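Single-stranded DNA-binding protein (Thermus aquaticus, PDB 2FXQ) probably binds single-stranded DNA and recruits partner proteins to it during DNA replication, recombination and repair, working as a homodimer. Local coordinates at residues F9-L14 with G73-V78; A16-R21 with D68-G73; I29-L34 with Y53-L58; E79-Y84 with R100-D105. One frame throughout, in Å; residues are numbered along the deposited sequence.

Contact 1 of 4, residues F9-L14 with G73-V78; sequences FLIGTL and GQLIFV
Leu-14 packs on Ile-76 where strands 9-14 and 75-78 run antiparallel in the first OB fold of the chain. The isobutyl group of Leu-14 lies across the ethyl arm of Ile-76, CG standing 3.8 Å from Ile-76 CG1. Leu-32 and Leu-34 of strand 28-41 also press on Leu-14, so this end of the pair faces the barrel interior. Ile-11 turns to the other side of the sheet, where it bridges two residues of the opposite strand. Its CG1 meets the edge of the Phe-77 ring, 3.6 Å from CD1. With chi1 at -65°, CG2 is swung anti to the backbone N and reaches Leu-75 CG at 3.6 Å. An alanine at this position is likely to open a gap between Leu-75 and the Phe-77 ring, leaving the ring edge at CD1 without its apolar neighbour from this strand. This face continues into the dimer interface, where Arg-223 of the second subunit packs on Ile-11 and Leu-75. Paired backbone hydrogen bonds join Leu-10 to Val-78 and Gly-12 to Ile-76. Beyond them Leu-14 N donates to Gln-74 O, and the Leu-14 carbonyl oxygen accepts from Gly-73 N at 2.7 Å.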
loop_
_atom_site.group_PDB
_atom_site.type_symbol
_atom_site.label_atom_id
_atom_site.label_comp_id
_atom_site.label_asym_id
_atom_site.label_seq_id
_atom_site.Cartn_x
_atom_site.Cartn_y
_atom_site.Cartn_z
ATOM N N PHE A 9 5.997 1.298 -2.473
ATOM C CA PHE A 9 5.081 1.281 -3.634
ATOM C C PHE A 9 5.023 2.691 -4.095
ATOM O O PHE A 9 4.806 3.606 -3.269
ATOM C CB PHE A 9 3.648 0.839 -3.182
ATOM C CG PHE A 9 3.644 -0.420 -2.354
ATOM C CD1 PHE A 9 3.375 -1.648 -2.939
ATOM C CD2 PHE A 9 3.958 -0.388 -0.968
ATOM C CE1 PHE A 9 3.459 -2.857 -2.180
ATOM C CE2 PHE A 9 3.997 -1.605 -0.211
ATOM C CZ PHE A 9 3.764 -2.805 -0.816
ATOM N N LEU A 10 5.277 2.941 -5.388
ATOM C CA LEU A 10 5.367 4.316 -5.859
ATOM C C LEU A 10 4.808 4.324 -7.228
ATOM O O LEU A 10 5.001 3.343 -7.999
ATOM C CB LEU A 10 6.847 4.695 -6.093
ATOM C CG LEU A 10 7.742 5.183 -5.029
ATOM C CD1 LEU A 10 9.129 5.489 -5.690
ATOM C CD2 LEU A 10 7.060 6.398 -4.330
ATOM N N ILE A 11 4.075 5.360 -7.551
ATOM C CA ILE A 11 3.916 5.681 -8.970
ATOM C C ILE A 11 4.464 7.093 -9.105
ATOM O O ILE A 11 4.057 7.989 -8.355
ATOM C CB ILE A 11 2.399 5.691 -9.372
ATOM C CG1 ILE A 11 1.810 4.272 -9.223
ATOM C CG2 ILE A 11 2.212 6.310 -10.826
ATOM C CD1 ILE A 11 0.221 4.232 -9.387
ATOM N N GLY A 12 5.321 7.327 -10.096
ATOM C CA GLY A 12 5.874 8.664 -10.327
ATOM C C GLY A 12 6.194 8.839 -11.781
ATOM O O GLY A 12 6.157 7.873 -12.574
ATOM N N THR A 13 6.560 10.058 -12.152
ATOM C CA THR A 13 6.869 10.353 -13.530
ATOM C C THR A 13 8.384 10.464 -13.674
ATOM O O THR A 13 9.068 11.102 -12.825
ATOM C CB THR A 13 6.285 11.743 -13.833
ATOM O OG1 THR A 13 4.874 11.634 -13.694
ATOM C CG2 THR A 13 6.537 12.153 -15.277
ATOM N N LEU A 14 8.903 9.900 -14.759
ATOM C CA LEU A 14 10.338 9.997 -15.028
ATOM C C LEU A 14 10.762 11.448 -15.395
ATOM O O LEU A 14 10.168 12.124 -16.283
ATOM C CB LEU A 14 10.735 9.031 -16.149
ATOM C CG LEU A 14 10.770 7.528 -15.792
ATOM C CD1 LEU A 14 10.832 6.701 -17.083
ATOM C CD2 LEU A 14 12.043 7.159 -14.925
ATOM N N GLY A 73 9.060 11.694 -18.736
ATOM C CA GLY A 73 7.649 12.071 -18.772
ATOM C C GLY A 73 6.710 10.882 -18.541
ATOM O O GLY A 73 5.523 11.059 -18.302
ATOM N N GLN A 74 7.236 9.666 -18.625
ATOM C CA GLN A 74 6.396 8.481 -18.529
ATOM C C GLN A 74 6.129 8.170 -17.075
ATOM O O GLN A 74 7.041 8.238 -16.239
ATOM C CB GLN A 74 7.117 7.244 -19.132
ATOM C CG GLN A 74 6.168 5.979 -19.252
ATOM C CD GLN A 74 6.766 4.900 -20.159
ATOM O OE1 GLN A 74 7.912 5.014 -20.593
ATOM N NE2 GLN A 74 5.990 3.834 -20.414
ATOM N N LEU A 75 4.911 7.757 -16.801
ATOM C CA LEU A 75 4.504 7.262 -15.474
ATOM C C LEU A 75 4.964 5.817 -15.304
ATOM O O LEU A 75 4.810 4.982 -16.226
ATOM C CB LEU A 75 2.975 7.294 -15.407
ATOM C CG LEU A 75 2.180 7.685 -14.192
ATOM C CD1 LEU A 75 2.630 9.060 -13.671
ATOM C CD2 LEU A 75 0.654 7.691 -14.600
ATOM N N ILE A 76 5.454 5.511 -14.098
ATOM C CA ILE A 76 6.006 4.198 -13.792
ATOM C C ILE A 76 5.451 3.775 -12.424
ATOM O O ILE A 76 5.464 4.540 -11.459
ATOM C CB ILE A 76 7.568 4.227 -13.720
ATOM C CG1 ILE A 76 8.237 4.891 -14.947
ATOM C CG2 ILE A 76 8.124 2.859 -13.456
ATOM C CD1 ILE A 76 8.117 4.098 -16.297
ATOM N N PHE A 77 5.009 2.533 -12.353
ATOM C CA PHE A 77 4.649 1.922 -11.079
ATOM C C PHE A 77 5.828 1.061 -10.614
ATOM O O PHE A 77 6.428 0.324 -11.388
ATOM C CB PHE A 77 3.375 1.030 -11.303
ATOM C CG PHE A 77 3.024 0.169 -10.124
ATOM C CD1 PHE A 77 2.623 0.751 -8.980
ATOM C CD2 PHE A 77 3.099 -1.212 -10.186
ATOM C CE1 PHE A 77 2.263 -0.034 -7.832
ATOM C CE2 PHE A 77 2.730 -2.031 -9.072
ATOM C CZ PHE A 77 2.296 -1.427 -7.908
ATOM N N VAL A 78 6.216 1.193 -9.344
ATOM C CA VAL A 78 7.393 0.507 -8.814
ATOM C C VAL A 78 6.982 -0.207 -7.539
ATOM O O VAL A 78 6.252 0.367 -6.737
ATOM C CB VAL A 78 8.452 1.611 -8.374
ATOM C CG1 VAL A 78 9.660 0.941 -7.770
ATOM C CG2 VAL A 78 8.802 2.498 -9.568
#

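Contact 2 of 4, residues A16-R21 with D68-G73; sequences ARPDMR and DLLEKG
Pro-18 and Leu-70 make the apolar contact between the loops 16-21 and 68-73. The proline ring and the leucine side chain cross at about a right angle, with Pro-18 CG 3.8 Å from Leu-70 CB and 4.0 Å from Leu-70 CD1. Both residues are buried, and each also touches Leu-32 of strand 28-41. A glycine in place of Pro-18 would probably leave Leu-70 CB and CD1 without their apolar cover from this loop. Further along, Lys-72 lays its CB 3.7 Å from Arg-17 N; its CG stands anti to the backbone N (chi1 171°), and the extended chain then leads away from the other loop.

No direct hydrogen bond joins the two loops; water takes that place. One water accepts from Leu-70 N at 2.9 Å and makes a weak hydrogen bond to Pro-18 O. A second is 2.7 Å from Leu-70 O and 3.1 Å from Pro-18 O, linking the two carbonyls. A third accepts from Met-20 N and reaches Asp-68 OD1 weakly.

The charged interaction stays within one loop. Arg-17 grips Asp-19 side-on: NE meets the syn lone pair of OD1 in the guanidinium plane, at 3.0 Å, while NH2 reaches OD2 less straight, at 136°. The bend at chi3 (75°) brings the guanidinium round to the carboxylate.

Apolar packing and bridging water thus join two connecting loops of the OB fold, one following strand 5-14 and the other lying between helix 61-66 and strand 75-84.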
loop_
_atom_site.group_PDB
_atom_site.type_symbol
_atom_site.label_atom_id
_atom_site.label_comp_id
_atom_site.label_asym_id
_atom_site.label_seq_id
_atom_site.Cartn_x
_atom_site.Cartn_y
_atom_site.Cartn_z
ATOM N N ALA A 16 13.863 12.176 -16.427
ATOM C CA ALA A 16 14.840 12.092 -17.505
ATOM C C ALA A 16 14.683 10.759 -18.160
ATOM O O ALA A 16 14.174 9.813 -17.553
ATOM C CB ALA A 16 16.307 12.263 -16.974
ATOM N N ARG A 17 15.149 10.631 -19.400
ATOM C CA ARG A 17 15.140 9.322 -20.040
ATOM C C ARG A 17 16.159 8.381 -19.369
ATOM O O ARG A 17 17.325 8.768 -19.274
ATOM C CB ARG A 17 15.491 9.509 -21.535
ATOM C CG ARG A 17 15.306 8.273 -22.426
ATOM C CD ARG A 17 15.870 8.484 -23.862
ATOM N NE ARG A 17 17.341 8.428 -23.877
ATOM C CZ ARG A 17 18.134 9.355 -24.406
ATOM N NH1 ARG A 17 17.598 10.409 -25.032
ATOM N NH2 ARG A 17 19.475 9.213 -24.352
ATOM N N PRO A 18 15.746 7.196 -18.879
ATOM C CA PRO A 18 16.693 6.222 -18.320
ATOM C C PRO A 18 17.576 5.600 -19.387
ATOM O O PRO A 18 17.019 5.089 -20.403
ATOM C CB PRO A 18 15.785 5.121 -17.735
ATOM C CG PRO A 18 14.421 5.670 -17.674
ATOM C CD PRO A 18 14.351 6.724 -18.772
ATOM N N ASP A 19 18.903 5.627 -19.175
ATOM C CA ASP A 19 19.789 4.855 -20.075
ATOM C C ASP A 19 20.575 3.782 -19.299
ATOM O O ASP A 19 21.152 4.060 -18.230
ATOM C CB ASP A 19 20.772 5.746 -20.814
ATOM C CG ASP A 19 20.069 6.729 -21.790
ATOM O OD1 ASP A 19 19.015 6.376 -22.377
ATOM O OD2 ASP A 19 20.490 7.881 -21.995
ATOM N N MET A 20 20.622 2.591 -19.880
ATOM C CA MET A 20 21.251 1.466 -19.177
ATOM C C MET A 20 22.747 1.755 -18.979
ATOM O O MET A 20 23.390 2.408 -19.838
ATOM C CB MET A 20 20.960 0.136 -19.894
ATOM C CG MET A 20 20.442 -1.020 -18.919
ATOM S SD MET A 20 20.088 -2.508 -19.866
ATOM C CE MET A 20 21.618 -3.207 -19.998
ATOM N N ARG A 21 23.293 1.338 -17.830
ATOM C CA ARG A 21 24.754 1.370 -17.548
ATOM C C ARG A 21 25.126 -0.050 -17.053
ATOM O O ARG A 21 24.254 -0.920 -16.904
ATOM C CB ARG A 21 25.057 2.380 -16.440
ATOM C CG ARG A 21 24.844 3.834 -16.847
ATOM C CD ARG A 21 25.628 4.843 -15.997
ATOM N NE ARG A 21 26.704 5.515 -16.748
ATOM C CZ ARG A 21 27.633 6.316 -16.209
ATOM N NH1 ARG A 21 27.649 6.563 -14.904
ATOM N NH2 ARG A 21 28.554 6.876 -16.979
ATOM N N ASP A 68 15.734 -0.179 -22.826
ATOM C CA ASP A 68 15.489 0.606 -24.044
ATOM C C ASP A 68 14.028 0.964 -24.356
ATOM O O ASP A 68 13.677 1.212 -25.517
ATOM C CB ASP A 68 16.127 -0.077 -25.241
ATOM C CG ASP A 68 17.275 0.726 -25.776
ATOM O OD1 ASP A 68 18.421 0.460 -25.343
ATOM O OD2 ASP A 68 17.115 1.674 -26.585
ATOM N N LEU A 69 13.183 1.002 -23.327
ATOM C CA LEU A 69 11.762 1.130 -23.534
ATOM C C LEU A 69 11.157 2.332 -22.849
ATOM O O LEU A 69 9.969 2.653 -23.141
ATOM C CB LEU A 69 11.026 -0.127 -23.074
ATOM C CG LEU A 69 11.379 -1.350 -23.931
ATOM C CD1 LEU A 69 10.733 -2.608 -23.345
ATOM C CD2 LEU A 69 10.955 -1.107 -25.423
ATOM N N LEU A 70 11.910 3.000 -21.957
ATOM C CA LEU A 70 11.267 4.067 -21.094
ATOM C C LEU A 70 11.595 5.506 -21.526
ATOM O O LEU A 70 12.679 5.732 -22.081
ATOM C CB LEU A 70 11.639 3.901 -19.609
ATOM C CG LEU A 70 11.449 2.512 -19.024
ATOM C CD1 LEU A 70 11.954 2.512 -17.590
ATOM C CD2 LEU A 70 10.012 2.160 -19.140
ATOM N N GLU A 71 10.635 6.424 -21.308
ATOM C CA GLU A 71 10.752 7.831 -21.738
ATOM C C GLU A 71 10.642 8.806 -20.599
ATOM O O GLU A 71 9.899 8.576 -19.649
ATOM C CB GLU A 71 9.599 8.228 -22.662
ATOM C CG GLU A 71 9.472 7.415 -23.950
ATOM C CD GLU A 71 10.460 7.826 -25.028
ATOM O OE1 GLU A 71 10.345 7.302 -26.159
ATOM O OE2 GLU A 71 11.377 8.637 -24.746
ATOM N N LYS A 72 11.308 9.939 -20.763
ATOM C CA LYS A 72 11.127 11.052 -19.851
ATOM C C LYS A 72 9.672 11.410 -19.888
ATOM O O LYS A 72 9.079 11.412 -20.969
ATOM C CB LYS A 72 11.963 12.253 -20.344
ATOM C CG LYS A 72 11.662 13.539 -19.581
ATOM C CD LYS A 72 12.601 14.656 -20.032
ATOM C CE LYS A 72 12.249 15.872 -19.161
ATOM N NZ LYS A 72 13.301 16.883 -19.295
ATOM N N GLY A 73 9.060 11.694 -18.736
ATOM C CA GLY A 73 7.649 12.071 -18.772
ATOM C C GLY A 73 6.710 10.882 -18.541
ATOM O O GLY A 73 5.523 11.059 -18.302
HETATM O O HOH W 1 14.541 2.719 -20.679
HETATM O O HOH W 2 15.160 4.944 -22.869
HETATM O O HOH W 3 19.360 2.269 -22.507
#

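Contact 3 of 4, residues I29-L34 with Y53-L58; sequences ILDLNL and YHRVRL
Asp-31 lies alongside Arg-57, its carboxylate nearly coplanar with the guanidinium (13° between planes). Two nitrogens hold it side-on: NE meets the syn lone pair of OD1 at 2.8 Å, and NH2 that of OD2 at 2.9 Å. Ile-29 CG2 covers one face of the same guanidinium, 3.7 Å from NE. Arg-55 adds a second positive charge, but its NE is a long 3.9 Å from Asp-31 OD2, which lies well out of the guanidinium plane; the attraction there is of charge alone. Bends at chi2 (88°) and chi3 bring Arg-55 NH1 instead to a lone pair of Asn-33 OD1, at 2.6 Å, the amide and guanidinium planes being 65° apart. The opposite face is mostly apolar, His-54 being the exception. Leu-30 runs side by side with Leu-58, and Leu-32 reaches Leu-58 by CD1 to CD1 at 4.0 Å. Leu-34 CD1 rests 3.9 Å from Val-56 CG2. Helix 61-66 covers Leu-30 and Leu-58 through Ala-63 and Trp-66. Paired backbone bonds at Leu-30/Leu-58, Leu-32/Val-56 and Leu-34/His-54 complete an antiparallel beta hairpin of the OB barrel, polar on one face and turning leucines and Val-56 to the hydrophobic core with the other.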
loop_
_atom_site.group_PDB
_atom_site.type_symbol
_atom_site.label_atom_id
_atom_site.label_comp_id
_atom_site.label_asym_id
_atom_site.label_seq_id
_atom_site.Cartn_x
_atom_site.Cartn_y
_atom_site.Cartn_z
ATOM N N ILE A 29 22.437 -1.974 -15.011
ATOM C CA ILE A 29 21.933 -1.015 -14.013
ATOM C C ILE A 29 21.065 -0.053 -14.806
ATOM O O ILE A 29 21.552 0.545 -15.806
ATOM C CB ILE A 29 23.093 -0.226 -13.375
ATOM C CG1 ILE A 29 23.981 -1.105 -12.555
ATOM C CG2 ILE A 29 22.588 0.793 -12.326
ATOM C CD1 ILE A 29 25.355 -0.418 -12.303
ATOM N N LEU A 30 19.812 0.115 -14.367
ATOM C CA LEU A 30 18.930 1.118 -14.965
ATOM C C LEU A 30 18.418 2.000 -13.828
ATOM O O LEU A 30 17.670 1.544 -12.986
ATOM C CB LEU A 30 17.761 0.462 -15.696
ATOM C CG LEU A 30 16.926 1.447 -16.583
ATOM C CD1 LEU A 30 17.803 1.964 -17.772
ATOM C CD2 LEU A 30 15.696 0.746 -17.126
ATOM N N ASP A 31 18.925 3.227 -13.753
ATOM C CA ASP A 31 18.524 4.148 -12.702
ATOM C C ASP A 31 17.416 5.043 -13.205
ATOM O O ASP A 31 17.588 5.671 -14.240
ATOM C CB ASP A 31 19.709 4.995 -12.280
ATOM C CG ASP A 31 20.647 4.271 -11.351
ATOM O OD1 ASP A 31 20.225 3.378 -10.587
ATOM O OD2 ASP A 31 21.853 4.540 -11.303
ATOM N N LEU A 32 16.281 5.102 -12.493
ATOM C CA LEU A 32 15.168 5.976 -12.876
ATOM C C LEU A 32 15.089 7.116 -11.909
ATOM O O LEU A 32 15.214 6.892 -10.689
ATOM C CB LEU A 32 13.850 5.221 -12.714
ATOM C CG LEU A 32 13.688 3.818 -13.321
ATOM C CD1 LEU A 32 12.302 3.348 -13.227
ATOM C CD2 LEU A 32 14.134 3.742 -14.755
ATOM N N ASN A 33 14.843 8.327 -12.400
ATOM C CA ASN A 33 14.620 9.417 -11.494
ATOM C C ASN A 33 13.119 9.739 -11.565
ATOM O O ASN A 33 12.607 10.126 -12.641
ATOM C CB ASN A 33 15.513 10.627 -11.824
ATOM C CG ASN A 33 16.979 10.348 -11.508
ATOM O OD1 ASN A 33 17.334 10.185 -10.341
ATOM N ND2 ASN A 33 17.822 10.285 -12.530
ATOM N N LEU A 34 12.419 9.468 -10.464
ATOM C CA LEU A 34 10.932 9.656 -10.433
ATOM C C LEU A 34 10.520 10.861 -9.612
ATOM O O LEU A 34 11.221 11.258 -8.659
ATOM C CB LEU A 34 10.176 8.440 -9.873
ATOM C CG LEU A 34 10.286 7.161 -10.710
ATOM C CD1 LEU A 34 9.479 6.113 -9.976
ATOM C CD2 LEU A 34 9.761 7.310 -12.170
ATOM N N TYR A 53 11.163 13.681 -5.160
ATOM C CA TYR A 53 12.010 13.214 -6.225
ATOM C C TYR A 53 12.740 12.059 -5.606
ATOM O O TYR A 53 13.386 12.208 -4.557
ATOM C CB TYR A 53 13.085 14.280 -6.660
ATOM C CG TYR A 53 12.421 15.517 -7.170
ATOM C CD1 TYR A 53 12.060 16.564 -6.292
ATOM C CD2 TYR A 53 12.069 15.624 -8.520
ATOM C CE1 TYR A 53 11.384 17.714 -6.770
ATOM C CE2 TYR A 53 11.385 16.789 -9.007
ATOM C CZ TYR A 53 11.059 17.817 -8.126
ATOM O OH TYR A 53 10.387 18.934 -8.633
ATOM N N HIS A 54 12.707 10.907 -6.260
ATOM C CA HIS A 54 13.429 9.777 -5.710
ATOM C C HIS A 54 14.060 8.963 -6.783
ATOM O O HIS A 54 13.451 8.766 -7.851
ATOM C CB HIS A 54 12.480 8.857 -4.944
ATOM C CG HIS A 54 11.827 9.530 -3.781
ATOM N ND1 HIS A 54 12.561 10.150 -2.792
ATOM C CD2 HIS A 54 10.528 9.655 -3.433
ATOM C CE1 HIS A 54 11.741 10.633 -1.881
ATOM N NE2 HIS A 54 10.498 10.392 -2.271
ATOM N N ARG A 55 15.206 8.402 -6.441
ATOM C CA ARG A 55 15.914 7.514 -7.335
ATOM C C ARG A 55 15.433 6.089 -7.163
ATOM O O ARG A 55 15.215 5.622 -6.043
ATOM C CB ARG A 55 17.407 7.570 -7.073
ATOM C CG ARG A 55 18.185 6.550 -7.942
ATOM C CD ARG A 55 18.605 7.078 -9.312
ATOM N NE ARG A 55 20.042 7.359 -9.324
ATOM C CZ ARG A 55 20.592 8.493 -9.730
ATOM N NH1 ARG A 55 19.847 9.494 -10.170
ATOM N NH2 ARG A 55 21.912 8.631 -9.696
ATOM N N VAL A 56 15.214 5.414 -8.275
ATOM C CA VAL A 56 14.832 4.011 -8.247
ATOM C C VAL A 56 15.870 3.268 -9.089
ATOM O O VAL A 56 16.031 3.567 -10.299
ATOM C CB VAL A 56 13.420 3.798 -8.826
ATOM C CG1 VAL A 56 13.056 2.279 -8.939
ATOM C CG2 VAL A 56 12.371 4.474 -7.892
ATOM N N ARG A 57 16.471 2.252 -8.494
ATOM C CA ARG A 57 17.455 1.465 -9.237
ATOM C C ARG A 57 16.922 0.073 -9.597
ATOM O O ARG A 57 16.490 -0.675 -8.693
ATOM C CB ARG A 57 18.688 1.283 -8.358
ATOM C CG ARG A 57 19.760 0.388 -9.002
ATOM C CD ARG A 57 21.117 0.594 -8.334
ATOM N NE ARG A 57 21.705 1.842 -8.851
ATOM C CZ ARG A 57 22.955 2.233 -8.592
ATOM N NH1 ARG A 57 23.720 1.520 -7.784
ATOM N NH2 ARG A 57 23.434 3.329 -9.129
ATOM N N LEU A 58 16.994 -0.264 -10.899
ATOM C CA LEU A 58 16.829 -1.645 -11.360
ATOM C C LEU A 58 18.148 -2.237 -11.622
ATOM O O LEU A 58 19.040 -1.604 -12.270
ATOM C CB LEU A 58 16.018 -1.686 -12.683
ATOM C CG LEU A 58 14.522 -1.290 -12.633
ATOM C CD1 LEU A 58 14.244 0.057 -11.959
ATOM C CD2 LEU A 58 13.953 -1.284 -14.069
#

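Contact 4 of 4, residues E79-Y84 with R100-D105; sequences EGRLEY and RAEFID
Arg-81 and Arg-100 lie side by side, Arg-81 NH2 sitting 3.5 Å above the centre of the Arg-100 guanidinium, with the two planes turned 56° apart. Each has a carboxylate beside it, which probably offsets the like charges. Glu-102 OE1 comes to the edge of the Arg-81 group at NH1, its carboxylate nearly coplanar with the guanidinium; the salt bridge is short, but its hydrogen bond is bent and weak. Glu-83 OE2 forms a salt bridge with Arg-100 NH1 at 2.7 Å, and Glu-83 OE1 is also held by Gln-98. Arg-81 CG stands between its backbone N and carbonyl carbon (chi1 62°), from where the chain extends to set the guanidinium over Arg-100.

At the other end Glu-79 runs along Phe-103, its CD passing 3.6 Å from ring atom CZ. The carboxylate and ring planes are 43° apart. Gln-7 of the second subunit hydrogen-bonds to Glu-79 OE2, bringing the dimer partner to this pair.

The backbone beneath is antiparallel with a classic beta bulge, where the OB-fold strand turns a corner: Glu-102 and Phe-103 both face Glu-79. Glu-79 O accepts from Glu-102 N at 2.7 Å and from Phe-103 N at 3.3 Å. Gly-80 lies close beside the bend, its CA 3.1 Å from Arg-100 O, where a side chain would collide with that carbonyl. Arg-81 and Arg-100 exchange paired backbone bonds past the bulge. Behind Ala-101, Val-56 and Leu-58 of strand 47-59 press on the CB.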
loop_
_atom_site.group_PDB
_atom_site.type_symbol
_atom_site.label_atom_id
_atom_site.label_comp_id
_atom_site.label_asym_id
_atom_site.label_seq_id
_atom_site.Cartn_x
_atom_site.Cartn_y
_atom_site.Cartn_z
ATOM N N GLU A 79 7.423 -1.441 -7.355
ATOM C CA GLU A 79 7.477 -2.012 -6.018
ATOM C C GLU A 79 8.911 -2.397 -5.693
ATOM O O GLU A 79 9.650 -2.913 -6.541
ATOM C CB GLU A 79 6.576 -3.273 -5.900
ATOM C CG GLU A 79 5.084 -2.943 -6.059
ATOM C CD GLU A 79 4.146 -4.085 -5.645
ATOM O OE1 GLU A 79 2.886 -3.874 -5.650
ATOM O OE2 GLU A 79 4.670 -5.129 -5.210
ATOM N N GLY A 80 9.323 -2.131 -4.464
ATOM C CA GLY A 80 10.704 -2.444 -4.139
ATOM C C GLY A 80 10.937 -2.314 -2.660
ATOM O O GLY A 80 10.012 -2.518 -1.856
ATOM N N ARG A 81 12.172 -1.987 -2.325
ATOM C CA ARG A 81 12.595 -1.883 -0.929
ATOM C C ARG A 81 13.536 -0.672 -0.821
ATOM O O ARG A 81 14.166 -0.262 -1.798
ATOM C CB ARG A 81 13.229 -3.215 -0.448
ATOM C CG ARG A 81 14.503 -3.636 -1.201
ATOM C CD ARG A 81 15.056 -4.988 -0.697
ATOM N NE ARG A 81 16.403 -5.259 -1.202
ATOM C CZ ARG A 81 16.698 -5.798 -2.393
ATOM N NH1 ARG A 81 15.736 -6.116 -3.249
ATOM N NH2 ARG A 81 17.971 -5.988 -2.735
ATOM N N LEU A 82 13.685 -0.130 0.382
ATOM C CA LEU A 82 14.647 0.927 0.628
ATOM C C LEU A 82 16.027 0.396 0.865
ATOM O O LEU A 82 16.212 -0.591 1.579
ATOM C CB LEU A 82 14.257 1.756 1.839
ATOM C CG LEU A 82 12.965 2.464 1.609
ATOM C CD1 LEU A 82 12.621 3.095 2.949
ATOM C CD2 LEU A 82 13.090 3.568 0.532
ATOM N N GLU A 83 17.005 1.086 0.286
ATOM C CA GLU A 83 18.421 0.736 0.515
ATOM C C GLU A 83 19.335 1.973 0.407
ATOM O O GLU A 83 18.902 3.048 0.020
ATOM C CB GLU A 83 18.831 -0.328 -0.495
ATOM C CG GLU A 83 19.279 0.229 -1.828
ATOM C CD GLU A 83 19.658 -0.830 -2.858
ATOM O OE1 GLU A 83 19.848 -0.425 -4.031
ATOM O OE2 GLU A 83 19.749 -2.044 -2.515
ATOM N N TYR A 84 20.609 1.799 0.728
ATOM C CA TYR A 84 21.608 2.844 0.482
ATOM C C TYR A 84 22.415 2.649 -0.796
ATOM O O TYR A 84 22.689 1.521 -1.205
ATOM C CB TYR A 84 22.526 2.985 1.680
ATOM C CG TYR A 84 21.794 3.450 2.898
ATOM C CD1 TYR A 84 21.263 2.530 3.799
ATOM C CD2 TYR A 84 21.625 4.812 3.158
ATOM C CE1 TYR A 84 20.587 2.948 4.931
ATOM C CE2 TYR A 84 20.944 5.246 4.295
ATOM C CZ TYR A 84 20.426 4.305 5.174
ATOM O OH TYR A 84 19.748 4.712 6.292
ATOM N N ARG A 100 15.352 0.219 -4.245
ATOM C CA ARG A 100 15.778 -0.852 -5.154
ATOM C C ARG A 100 14.492 -1.506 -5.648
ATOM O O ARG A 100 13.734 -2.079 -4.842
ATOM C CB ARG A 100 16.648 -1.871 -4.390
ATOM C CG ARG A 100 16.831 -3.178 -5.183
ATOM C CD ARG A 100 17.912 -3.172 -6.251
ATOM N NE ARG A 100 18.692 -4.417 -6.131
ATOM C CZ ARG A 100 19.789 -4.561 -5.377
ATOM N NH1 ARG A 100 20.308 -3.523 -4.700
ATOM N NH2 ARG A 100 20.394 -5.741 -5.337
ATOM N N ALA A 101 14.226 -1.441 -6.957
ATOM C CA ALA A 101 12.997 -2.003 -7.478
ATOM C C ALA A 101 13.126 -3.525 -7.520
ATOM O O ALA A 101 14.137 -4.098 -7.979
ATOM C CB ALA A 101 12.669 -1.469 -8.871
ATOM N N GLU A 102 12.037 -4.150 -7.084
ATOM C CA GLU A 102 11.783 -5.573 -7.244
ATOM C C GLU A 102 11.272 -5.734 -8.677
ATOM O O GLU A 102 11.747 -6.609 -9.436
ATOM C CB GLU A 102 10.770 -6.057 -6.181
ATOM C CG GLU A 102 11.379 -6.914 -5.049
ATOM C CD GLU A 102 12.187 -6.141 -3.963
ATOM O OE1 GLU A 102 13.417 -5.908 -4.180
ATOM O OE2 GLU A 102 11.622 -5.775 -2.871
ATOM N N PHE A 103 10.372 -4.853 -9.107
ATOM C CA PHE A 103 9.966 -4.834 -10.541
ATOM C C PHE A 103 9.328 -3.490 -10.776
ATOM O O PHE A 103 8.985 -2.770 -9.814
ATOM C CB PHE A 103 8.914 -5.916 -10.892
ATOM C CG PHE A 103 7.606 -5.766 -10.129
ATOM C CD1 PHE A 103 6.560 -5.019 -10.656
ATOM C CD2 PHE A 103 7.437 -6.379 -8.905
ATOM C CE1 PHE A 103 5.419 -4.832 -9.951
ATOM C CE2 PHE A 103 6.248 -6.273 -8.215
ATOM C CZ PHE A 103 5.254 -5.484 -8.716
ATOM N N ILE A 104 9.175 -3.149 -12.049
ATOM C CA ILE A 104 8.391 -1.971 -12.410
ATOM C C ILE A 104 7.363 -2.360 -13.472
ATOM O O ILE A 104 7.504 -3.406 -14.122
ATOM C CB ILE A 104 9.299 -0.800 -12.950
ATOM C CG1 ILE A 104 9.954 -1.197 -14.310
ATOM C CG2 ILE A 104 10.344 -0.379 -11.887
ATOM C CD1 ILE A 104 10.497 -0.024 -15.024
ATOM N N ASP A 105 6.343 -1.509 -13.638
ATOM C CA ASP A 105 5.389 -1.648 -14.760
ATOM C C ASP A 105 5.185 -0.249 -15.268
ATOM O O ASP A 105 4.556 0.588 -14.606
ATOM C CB ASP A 105 4.052 -2.204 -14.244
ATOM C CG ASP A 105 4.116 -3.678 -13.883
ATOM O OD1 ASP A 105 3.861 -4.016 -12.703
ATOM O OD2 ASP A 105 4.368 -4.576 -14.717
#

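Contacts 1, 3 and 4 join strands of the same OB fold, whereas contact 2 ties loops at its edge. Contact 1 is the most buried and largely apolar. Contact 3 divides into a leucine-rich core face and a charged one; contact 4 relies more on arginine and glutamate. Contact 2 alone bridges its segments through water. Contacts 1 and 4 share strand 75-84, and both reach the second subunit, which touches neither contact 2 nor contact 3. Leu-14 of contact 1 packs against Leu-70 of contact 2 and Leu-32 of contact 3, joining all three in one core. Contact 3 meets contact 4 through a probable backbone hydrogen bond between Arg-57 O and Ala-101 N.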